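Local coordinates for uncharacterized periplasmic protein (Bacteroides vulgatus ATCC 8482, PDB 3ELG) that is of unknown function but has a BLIP-like fold of the PepSY-like family and is probably exported to the periplasm, at residues A[18-23]-A[53-58]. Numbering follows the deposited sequence. Where two conformers were deposited one is given.
Sequences REMIGK and IELEFN
Helix-on-sheet packing in this BLIP-like fold sets helix 15-24 on its antiparallel sheet, bringing M20 and I21 against L55 and F57 of strand 54-57. The two segment axes approach to 10.9 Å, the spacing of a helix lying on a sheet face, and their N-to-C directions differ by 151°, so the elements run roughly antiparallel. No hydrogen bond links 18-23 with 53-58; the contact is apolar and three of its four residues are buried. On the strand the alternation is plain: L55 and F57 start toward the helix, whereas E56 between them starts away and E54 extends to salt bridges with K48 and K69.

M20, a selenomethionine, gives the larger share on the helix side (51 Å² against 36 Å² for I21). Bends along its chain bring the methyl back to the ring, with CE 3.8 Å from F57 CE2. SE lies 5.4 Å from the centroid of the F57 ring and 82° off the ring normal, hence at its edge: a Met-aromatic contact. The same methyl reaches L55 less closely, its CE 4.3 Å from L55 CD1. W63 and I66 of strand 63-67 extend this apolar layer, each touching M20, with W63 also on F57 and I66 on L55.

I21 adds the smaller share. Its CB leaves the helix without aiming at the strand, yet CG1, anti to the carbonyl carbon (chi1 -67°), carries the branch inward. There CD1 approaches F57 at CZ and CE1, while CG1 meets both strand residues. F57 CZ thus has neighbours from both helix residues, M20 CE and I21 CG1, and the closest approach of I21 to segment 53-58 is CG1 to L55 CD1 at 3.8 Å.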
ATOM      1  N   ARG A  18       2.794  12.861   1.659  1.00 16.04           N
ATOM      2  CA  ARG A  18       2.403  13.848   0.638  1.00 16.44           C
ATOM      3  C   ARG A  18       3.335  13.716  -0.550  1.00 15.98           C
ATOM      4  O   ARG A  18       2.913  13.733  -1.700  1.00 17.03           O
ATOM      5  CB  ARG A  18       2.420  15.270   1.195  1.00 17.93           C
ATOM      6  CG  ARG A  18       1.133  15.748   1.707  1.00 23.81           C
ATOM      7  CD  ARG A  18       1.339  17.185   2.246  1.00 20.19           C
ATOM      8  NE  ARG A  18       1.732  17.092   3.644  1.00 20.86           N
ATOM      9  CZ  ARG A  18       2.207  18.104   4.362  1.00 23.00           C
ATOM     10  NH1 ARG A  18       2.428  19.279   3.788  1.00 23.26           N
ATOM     11  NH2 ARG A  18       2.464  17.926   5.639  1.00 23.90           N
ATOM     12  N   GLU A  19       4.622  13.548  -0.260  0.50 13.88           N
ATOM     13  CA  GLU A  19       5.628  13.446  -1.328  0.50 14.88           C
ATOM     14  C   GLU A  19       5.409  12.163  -2.140  0.50 14.22           C
ATOM     15  O   GLU A  19       5.481  12.159  -3.390  0.50 15.05           O
ATOM     16  CB  GLU A  19       7.048  13.489  -0.757  0.50 15.42           C
ATOM     17  CG  GLU A  19       7.458  14.843  -0.164  0.50 22.39           C
ATOM     18  CD  GLU A  19       7.651  15.984  -1.181  0.50 24.80           C
ATOM     19  OE1 GLU A  19       7.578  15.767  -2.416  0.50 22.30           O
ATOM     20  OE2 GLU A  19       7.891  17.120  -0.716  0.50 24.57           O
HETATM   21  N   MSE A  20       5.113  11.079  -1.423  1.00 13.94           N
HETATM   22  CA  MSE A  20       4.902   9.782  -2.039  1.00 14.62           C
HETATM   23  C   MSE A  20       3.734   9.870  -3.024  1.00 12.07           C
HETATM   24  O   MSE A  20       3.819   9.386  -4.156  1.00 14.73           O
HETATM   25  CB  MSE A  20       4.690   8.668  -0.999  1.00 14.19           C
HETATM   26  CG  MSE A  20       4.519   7.240  -1.552  1.00 19.13           C
HETATM   27 SE   MSE A  20       2.791   6.886  -2.410  0.75 13.43          SE
HETATM   28  CE  MSE A  20       2.449   5.185  -1.539  1.00 18.17           C
ATOM     29  N   ILE A  21       2.664  10.535  -2.608  1.00 12.89           N
ATOM     30  CA  ILE A  21       1.446  10.647  -3.411  1.00 13.71           C
ATOM     31  C   ILE A  21       1.718  11.521  -4.620  1.00 15.41           C
ATOM     32  O   ILE A  21       1.264  11.246  -5.744  1.00 14.98           O
ATOM     33  CB  ILE A  21       0.279  11.209  -2.614  1.00 18.10           C
ATOM     34  CG1 ILE A  21      -0.121  10.209  -1.542  1.00 16.11           C
ATOM     35  CG2 ILE A  21      -0.894  11.500  -3.535  1.00 16.03           C
ATOM     36  CD1 ILE A  21      -0.936  10.773  -0.393  1.00 13.46           C
ATOM     37  N   GLY A  22       2.461  12.588  -4.388  1.00 14.65           N
ATOM     38  CA  GLY A  22       2.794  13.522  -5.474  1.00 15.37           C
ATOM     39  C   GLY A  22       3.711  12.920  -6.532  1.00 15.65           C
ATOM     40  O   GLY A  22       3.620  13.254  -7.708  1.00 20.08           O
ATOM     41  N   LYS A  23       4.571  12.011  -6.121  1.00 14.84           N
ATOM     42  CA  LYS A  23       5.566  11.419  -6.996  1.00 15.25           C
ATOM     43  C   LYS A  23       4.946  10.292  -7.802  1.00 16.01           C
ATOM     44  O   LYS A  23       5.144  10.187  -9.023  1.00 15.80           O
ATOM     45  CB  LYS A  23       6.796  10.949  -6.197  1.00 15.68           C
ATOM     46  CG  LYS A  23       7.845  10.259  -7.021  1.00 18.99           C
ATOM     47  CD  LYS A  23       9.102   9.987  -6.197  1.00 18.35           C
ATOM     48  CE  LYS A  23      10.201   9.363  -7.033  1.00 29.11           C
ATOM     49  NZ  LYS A  23      11.420   9.036  -6.208  1.00 29.39           N
ATOM     50  N   ILE A  53      -8.153   4.821  -5.683  1.00 13.86           N
ATOM     51  CA  ILE A  53      -6.993   4.181  -5.065  1.00 14.66           C
ATOM     52  C   ILE A  53      -6.960   4.442  -3.559  1.00 15.23           C
ATOM     53  O   ILE A  53      -7.302   5.534  -3.116  1.00 14.07           O
ATOM     54  CB  ILE A  53      -5.664   4.618  -5.753  1.00 13.71           C
ATOM     55  CG1 ILE A  53      -5.613   4.083  -7.206  1.00 15.60           C
ATOM     56  CG2 ILE A  53      -4.418   4.189  -4.965  1.00 15.13           C
ATOM     57  CD1 ILE A  53      -4.424   4.635  -7.976  1.00 16.41           C
ATOM     58  N   GLU A  54      -6.496   3.447  -2.776  1.00 13.51           N
ATOM     59  CA  GLU A  54      -6.437   3.584  -1.318  1.00 12.27           C
ATOM     60  C   GLU A  54      -5.022   3.265  -0.887  1.00 13.84           C
ATOM     61  O   GLU A  54      -4.431   2.251  -1.306  1.00 15.98           O
ATOM     62  CB  GLU A  54      -7.435   2.613  -0.658  1.00 15.57           C
ATOM     63  CG  GLU A  54      -8.842   2.898  -1.064  1.00 18.06           C
ATOM     64  CD  GLU A  54      -9.843   1.918  -0.471  1.00 34.30           C
ATOM     65  OE1 GLU A  54      -9.450   1.123   0.392  1.00 33.43           O
ATOM     66  OE2 GLU A  54     -11.017   1.940  -0.896  1.00 35.32           O
ATOM     67  N   LEU A  55      -4.486   4.162  -0.091  1.00 15.09           N
ATOM     68  CA  LEU A  55      -3.130   4.052   0.473  1.00 14.36           C
ATOM     69  C   LEU A  55      -3.215   4.118   1.968  1.00 16.08           C
ATOM     70  O   LEU A  55      -4.052   4.803   2.519  1.00 20.81           O
ATOM     71  CB  LEU A  55      -2.290   5.215  -0.057  1.00 15.10           C
ATOM     72  CG  LEU A  55      -2.287   5.439  -1.559  1.00 15.27           C
ATOM     73  CD1 LEU A  55      -1.503   6.707  -1.937  1.00 17.80           C
ATOM     74  CD2 LEU A  55      -1.722   4.196  -2.321  1.00 14.33           C
ATOM     75  N   GLU A  56      -2.311   3.414   2.628  0.50 13.22           N
ATOM     76  CA  GLU A  56      -2.214   3.527   4.066  0.50 13.29           C
ATOM     77  C   GLU A  56      -0.769   3.835   4.368  0.50 12.31           C
ATOM     78  O   GLU A  56       0.131   3.327   3.705  0.50 13.52           O
ATOM     79  CB  GLU A  56      -2.663   2.245   4.745  0.50 14.53           C
ATOM     80  CG  GLU A  56      -2.945   2.420   6.180  0.50 17.12           C
ATOM     81  CD  GLU A  56      -3.570   1.191   6.751  0.50 30.51           C
ATOM     82  OE1 GLU A  56      -3.043   0.093   6.448  0.50 28.55           O
ATOM     83  OE2 GLU A  56      -4.576   1.317   7.484  0.50 29.63           O
ATOM     84  N   PHE A  57      -0.574   4.700   5.362  1.00 13.67           N
ATOM     85  CA  PHE A  57       0.743   5.123   5.794  1.00 12.43           C
ATOM     86  C   PHE A  57       0.880   5.028   7.310  1.00 13.25           C
ATOM     87  O   PHE A  57      -0.113   5.190   8.058  1.00 14.51           O
ATOM     88  CB  PHE A  57       1.024   6.572   5.441  1.00 13.00           C
ATOM     89  CG  PHE A  57       0.930   6.862   3.968  1.00 13.29           C
ATOM     90  CD1 PHE A  57      -0.271   7.244   3.401  1.00 14.44           C
ATOM     91  CD2 PHE A  57       2.057   6.804   3.157  1.00 15.20           C
ATOM     92  CE1 PHE A  57      -0.342   7.500   2.056  1.00 14.53           C
ATOM     93  CE2 PHE A  57       1.990   7.032   1.797  1.00 12.46           C
ATOM     94  CZ  PHE A  57       0.807   7.408   1.236  1.00 13.61           C
ATOM     95  N   ASN A  58       2.108   4.811   7.745  1.00 14.33           N
ATOM     96  CA  ASN A  58       2.386   4.835   9.199  1.00 15.14           C
ATOM     97  C   ASN A  58       2.545   6.228   9.709  1.00 14.78           C
ATOM     98  O   ASN A  58       2.337   7.197   8.989  1.00 15.94           O
ATOM     99  CB  ASN A  58       3.566   3.918   9.600  1.00 15.79           C
ATOM    100  CG  ASN A  58       4.913   4.428   9.138  1.00 14.25           C
ATOM    101  OD1 ASN A  58       5.062   5.583   8.721  1.00 16.69           O
ATOM    102  ND2 ASN A  58       5.949   3.564   9.268  1.00 14.51           N
TER